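Long-range contact in molybdopterin-guanine dinucleotide biosynthesis protein A (MobA) (Archaeoglobus fulgidus, PDB 3NGW), which probably transfers a nucleotide from GTP in the biosynthesis of the molybdopterin-guanine dinucleotide form of the molybdenum cofactor: residues A[13-24]-A[179-189]. Numbering follows the deposited sequence.
Sequences RIGMEKTEVMLC and INTPDDLKRAE. With CA (calcium ion), chain C.
Arg13, Ile14, Val21 and Leu23 meet the loop 179-181 and the first two turns of helix 182-194 in a mixed apolar and polar contact, which joins the connection after strand 2-6 of this GT-A-like nucleotidyltransferase fold, with its 3-10 turn 18-20 and short strand 22-23, to the C-terminal helix. Ile14 carries the middle: its CG2, anti to the carbonyl carbon, lies 3.5 Å from CD1 of Leu185, the two side chains crossing obliquely, while the CG1 branch (chi1 43°) turns to the backbone, CD1 reaching 3.2 Å from Asn180 O. Val21 CG1 approaches the same leucine from further along the chain, and Leu23 CD2 rests 4.0 Å from Ala188 CB. At the outer margin Arg13 is bent at chi2 and chi3; Arg13 NH2 comes 3.3 Å from Thr181 CG2, the guanidinium meeting the methyl obliquely, and the side chain crosses Pro182 at about a right angle. Lys18 CE lies against Ile179 O, but NZ makes no hydrogen bond to that oxygen and is salt-bridged to Asp92. Asp184 organises the turn into the helix: OD2 accepts the backbone N of Asn180 at 2.7 Å and that of Thr181, while both carboxylate oxygens bind the calcium ion, OD2 at the longer distance. Cys24 SG is disulfide-bonded to Cys192, further along helix 182-194, which ties 13-24 to that helix beyond the contact. Nearby, Glu189, bent at chi2, takes the backbone N of Cys24 on the syn side of OE2, at 2.8 Å and nearly straight (165°).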
loop_
_atom_site.group_PDB
_atom_site.type_symbol
_atom_site.label_atom_id
_atom_site.label_comp_id
_atom_site.label_asym_id
_atom_site.label_seq_id
_atom_site.Cartn_x
_atom_site.Cartn_y
_atom_site.Cartn_z
ATOM N N ARG A 13 -12.291 5.711 -11.700
ATOM C CA ARG A 13 -13.718 5.525 -11.482
ATOM C C ARG A 13 -14.319 6.588 -10.548
ATOM O O ARG A 13 -15.538 6.700 -10.458
ATOM C CB ARG A 13 -14.008 4.121 -10.927
ATOM C CG ARG A 13 -13.806 2.941 -11.898
ATOM C CD ARG A 13 -14.657 3.058 -13.167
ATOM N NE ARG A 13 -15.930 3.721 -12.903
ATOM C CZ ARG A 13 -16.965 3.164 -12.278
ATOM N NH1 ARG A 13 -18.073 3.862 -12.077
ATOM N NH2 ARG A 13 -16.908 1.908 -11.872
ATOM N N ILE A 14 -13.486 7.368 -9.856
ATOM C CA ILE A 14 -14.011 8.406 -8.962
ATOM C C ILE A 14 -13.831 9.830 -9.483
ATOM O O ILE A 14 -14.226 10.798 -8.829
ATOM C CB ILE A 14 -13.419 8.322 -7.533
ATOM C CG1 ILE A 14 -11.924 8.052 -7.587
ATOM C CG2 ILE A 14 -14.143 7.234 -6.741
ATOM C CD1 ILE A 14 -11.577 6.604 -7.915
ATOM N N GLY A 15 -13.238 9.947 -10.666
ATOM C CA GLY A 15 -13.035 11.245 -11.289
ATOM C C GLY A 15 -12.238 12.274 -10.512
ATOM O O GLY A 15 -12.579 13.457 -10.525
HETATM N N MSE A 16 -11.176 11.827 -9.847
HETATM C CA MSE A 16 -10.317 12.719 -9.077
HETATM C C MSE A 16 -9.203 11.929 -8.400
HETATM O O MSE A 16 -9.405 10.785 -7.994
HETATM C CB MSE A 16 -11.129 13.463 -8.021
HETATM C CG MSE A 16 -11.697 12.573 -6.936
HETATM SE SE MSE A 16 -12.429 13.616 -5.485
HETATM C CE MSE A 16 -14.304 13.499 -5.974
ATOM N N GLU A 17 -8.029 12.541 -8.278
ATOM C CA GLU A 17 -6.900 11.871 -7.652
ATOM C C GLU A 17 -7.272 11.361 -6.276
ATOM O O GLU A 17 -7.936 12.047 -5.503
ATOM C CB GLU A 17 -5.702 12.811 -7.567
ATOM C CG GLU A 17 -5.019 13.011 -8.907
ATOM C CD GLU A 17 -3.799 13.891 -8.811
ATOM O OE1 GLU A 17 -2.872 13.552 -8.045
ATOM O OE2 GLU A 17 -3.767 14.925 -9.506
ATOM N N LYS A 18 -6.835 10.149 -5.975
ATOM C CA LYS A 18 -7.151 9.528 -4.702
ATOM C C LYS A 18 -6.815 10.388 -3.493
ATOM O O LYS A 18 -7.581 10.445 -2.526
ATOM C CB LYS A 18 -6.431 8.194 -4.578
ATOM C CG LYS A 18 -7.354 7.033 -4.300
ATOM C CD LYS A 18 -8.070 6.594 -5.553
ATOM C CE LYS A 18 -8.707 5.248 -5.339
ATOM N NZ LYS A 18 -8.793 4.497 -6.614
ATOM N N THR A 19 -5.666 11.051 -3.544
ATOM C CA THR A 19 -5.215 11.887 -2.441
ATOM C C THR A 19 -6.200 12.994 -2.094
ATOM O O THR A 19 -6.363 13.361 -0.928
ATOM C CB THR A 19 -3.847 12.523 -2.762
ATOM O OG1 THR A 19 -3.950 13.303 -3.959
ATOM C CG2 THR A 19 -2.796 11.451 -2.964
ATOM N N GLU A 20 -6.872 13.509 -3.113
ATOM C CA GLU A 20 -7.819 14.593 -2.924
ATOM C C GLU A 20 -9.218 14.180 -2.466
ATOM O O GLU A 20 -10.008 15.028 -2.058
ATOM C CB GLU A 20 -7.892 15.415 -4.213
ATOM C CG GLU A 20 -6.519 15.894 -4.698
ATOM C CD GLU A 20 -5.636 16.419 -3.559
ATOM O OE1 GLU A 20 -6.067 17.348 -2.847
ATOM O OE2 GLU A 20 -4.512 15.902 -3.376
ATOM N N VAL A 21 -9.523 12.888 -2.526
ATOM C CA VAL A 21 -10.831 12.390 -2.106
ATOM C C VAL A 21 -11.147 12.813 -0.671
ATOM O O VAL A 21 -10.314 12.677 0.227
ATOM C CB VAL A 21 -10.895 10.855 -2.188
ATOM C CG1 VAL A 21 -12.248 10.359 -1.716
ATOM C CG2 VAL A 21 -10.623 10.405 -3.609
HETATM N N MSE A 22 -12.358 13.322 -0.467
HETATM C CA MSE A 22 -12.794 13.785 0.849
HETATM C C MSE A 22 -13.477 12.699 1.658
HETATM O O MSE A 22 -14.557 12.238 1.302
HETATM C CB MSE A 22 -13.753 14.964 0.697
HETATM C CG MSE A 22 -13.081 16.237 0.248
HETATM SE SE MSE A 22 -11.969 16.978 1.645
HETATM C CE MSE A 22 -13.351 17.993 2.575
ATOM N N LEU A 23 -12.845 12.304 2.752
ATOM C CA LEU A 23 -13.399 11.283 3.617
ATOM C C LEU A 23 -13.677 11.935 4.960
ATOM O O LEU A 23 -12.749 12.321 5.667
ATOM C CB LEU A 23 -12.401 10.154 3.803
ATOM C CG LEU A 23 -12.920 8.723 3.701
ATOM C CD1 LEU A 23 -11.958 7.842 4.470
ATOM C CD2 LEU A 23 -14.324 8.590 4.266
ATOM N N CYS A 24 -14.953 12.062 5.306
ATOM C CA CYS A 24 -15.342 12.677 6.565
ATOM C C CYS A 24 -14.685 14.036 6.738
ATOM O O CYS A 24 -14.141 14.341 7.797
ATOM C CB CYS A 24 -14.983 11.769 7.746
ATOM S SG CYS A 24 -16.343 10.652 8.238
ATOM N N ILE A 179 -11.288 1.795 -1.659
ATOM C CA ILE A 179 -12.123 2.836 -2.239
ATOM C C ILE A 179 -11.728 3.029 -3.696
ATOM O O ILE A 179 -10.685 3.616 -3.984
ATOM C CB ILE A 179 -11.941 4.186 -1.548
ATOM C CG1 ILE A 179 -12.358 4.091 -0.081
ATOM C CG2 ILE A 179 -12.757 5.247 -2.279
ATOM C CD1 ILE A 179 -12.269 5.415 0.658
ATOM N N ASN A 180 -12.555 2.539 -4.617
ATOM C CA ASN A 180 -12.253 2.677 -6.042
ATOM C C ASN A 180 -13.409 3.231 -6.873
ATOM O O ASN A 180 -13.184 3.892 -7.884
ATOM C CB ASN A 180 -11.843 1.325 -6.640
ATOM C CG ASN A 180 -10.632 0.716 -5.951
ATOM O OD1 ASN A 180 -10.703 0.302 -4.793
ATOM N ND2 ASN A 180 -9.508 0.661 -6.663
ATOM N N THR A 181 -14.641 2.961 -6.449
ATOM C CA THR A 181 -15.818 3.400 -7.192
ATOM C C THR A 181 -16.862 4.179 -6.386
ATOM O O THR A 181 -16.831 4.195 -5.166
ATOM C CB THR A 181 -16.520 2.194 -7.812
ATOM O OG1 THR A 181 -16.780 1.227 -6.791
ATOM C CG2 THR A 181 -15.664 1.572 -8.871
ATOM N N PRO A 182 -17.817 4.826 -7.074
ATOM C CA PRO A 182 -18.864 5.605 -6.401
ATOM C C PRO A 182 -19.519 4.916 -5.206
ATOM O O PRO A 182 -19.741 5.551 -4.175
ATOM C CB PRO A 182 -19.852 5.888 -7.524
ATOM C CG PRO A 182 -18.929 6.062 -8.713
ATOM C CD PRO A 182 -17.981 4.886 -8.539
ATOM N N ASP A 183 -19.841 3.631 -5.333
ATOM C CA ASP A 183 -20.455 2.921 -4.218
ATOM C C ASP A 183 -19.523 2.820 -2.988
ATOM O O ASP A 183 -19.994 2.669 -1.861
ATOM C CB ASP A 183 -20.927 1.525 -4.650
ATOM C CG ASP A 183 -19.854 0.730 -5.370
ATOM O OD1 ASP A 183 -19.695 -0.458 -5.055
ATOM O OD2 ASP A 183 -19.183 1.279 -6.260
ATOM N N ASP A 184 -18.212 2.917 -3.204
ATOM C CA ASP A 184 -17.257 2.865 -2.109
ATOM C C ASP A 184 -17.262 4.156 -1.300
ATOM O O ASP A 184 -17.228 4.101 -0.078
ATOM C CB ASP A 184 -15.841 2.618 -2.623
ATOM C CG ASP A 184 -15.679 1.252 -3.255
ATOM O OD1 ASP A 184 -16.394 0.327 -2.830
ATOM O OD2 ASP A 184 -14.836 1.093 -4.165
ATOM N N LEU A 185 -17.268 5.311 -1.968
ATOM C CA LEU A 185 -17.294 6.592 -1.252
ATOM C C LEU A 185 -18.513 6.645 -0.347
ATOM O O LEU A 185 -18.433 7.112 0.784
ATOM C CB LEU A 185 -17.337 7.784 -2.223
ATOM C CG LEU A 185 -16.007 8.251 -2.826
ATOM C CD1 LEU A 185 -15.336 7.069 -3.467
ATOM C CD2 LEU A 185 -16.227 9.360 -3.847
ATOM N N LYS A 186 -19.641 6.154 -0.850
ATOM C CA LYS A 186 -20.872 6.151 -0.078
ATOM C C LYS A 186 -20.690 5.308 1.167
ATOM O O LYS A 186 -21.064 5.730 2.254
ATOM C CB LYS A 186 -22.021 5.593 -0.913
ATOM C CG LYS A 186 -23.398 5.716 -0.277
ATOM C CD LYS A 186 -24.476 5.246 -1.260
ATOM C CE LYS A 186 -25.890 5.414 -0.723
ATOM N NZ LYS A 186 -26.165 4.525 0.429
ATOM N N ARG A 187 -20.113 4.118 1.015
ATOM C CA ARG A 187 -19.903 3.248 2.171
ATOM C C ARG A 187 -18.799 3.804 3.065
ATOM O O ARG A 187 -18.956 3.873 4.285
ATOM C CB ARG A 187 -19.542 1.822 1.737
ATOM C CG ARG A 187 -20.222 0.752 2.592
ATOM C CD ARG A 187 -19.254 -0.263 3.198
ATOM N NE ARG A 187 -18.670 -1.168 2.209
ATOM C CZ ARG A 187 -17.924 -2.231 2.516
ATOM N NH1 ARG A 187 -17.423 -2.999 1.553
ATOM N NH2 ARG A 187 -17.684 -2.534 3.787
ATOM N N ALA A 188 -17.685 4.193 2.449
ATOM C CA ALA A 188 -16.551 4.754 3.175
ATOM C C ALA A 188 -17.036 5.842 4.120
ATOM O O ALA A 188 -16.606 5.912 5.269
ATOM C CB ALA A 188 -15.533 5.323 2.206
ATOM N N GLU A 189 -17.937 6.686 3.630
ATOM C CA GLU A 189 -18.496 7.760 4.436
ATOM C C GLU A 189 -19.219 7.212 5.653
ATOM O O GLU A 189 -19.011 7.699 6.756
ATOM C CB GLU A 189 -19.475 8.600 3.618
ATOM C CG GLU A 189 -18.891 9.866 3.022
ATOM C CD GLU A 189 -18.347 10.818 4.077
ATOM O OE1 GLU A 189 -19.044 11.077 5.083
ATOM O OE2 GLU A 189 -17.224 11.324 3.890
HETATM CA CA CA C . -15.190 -1.740 -3.977
#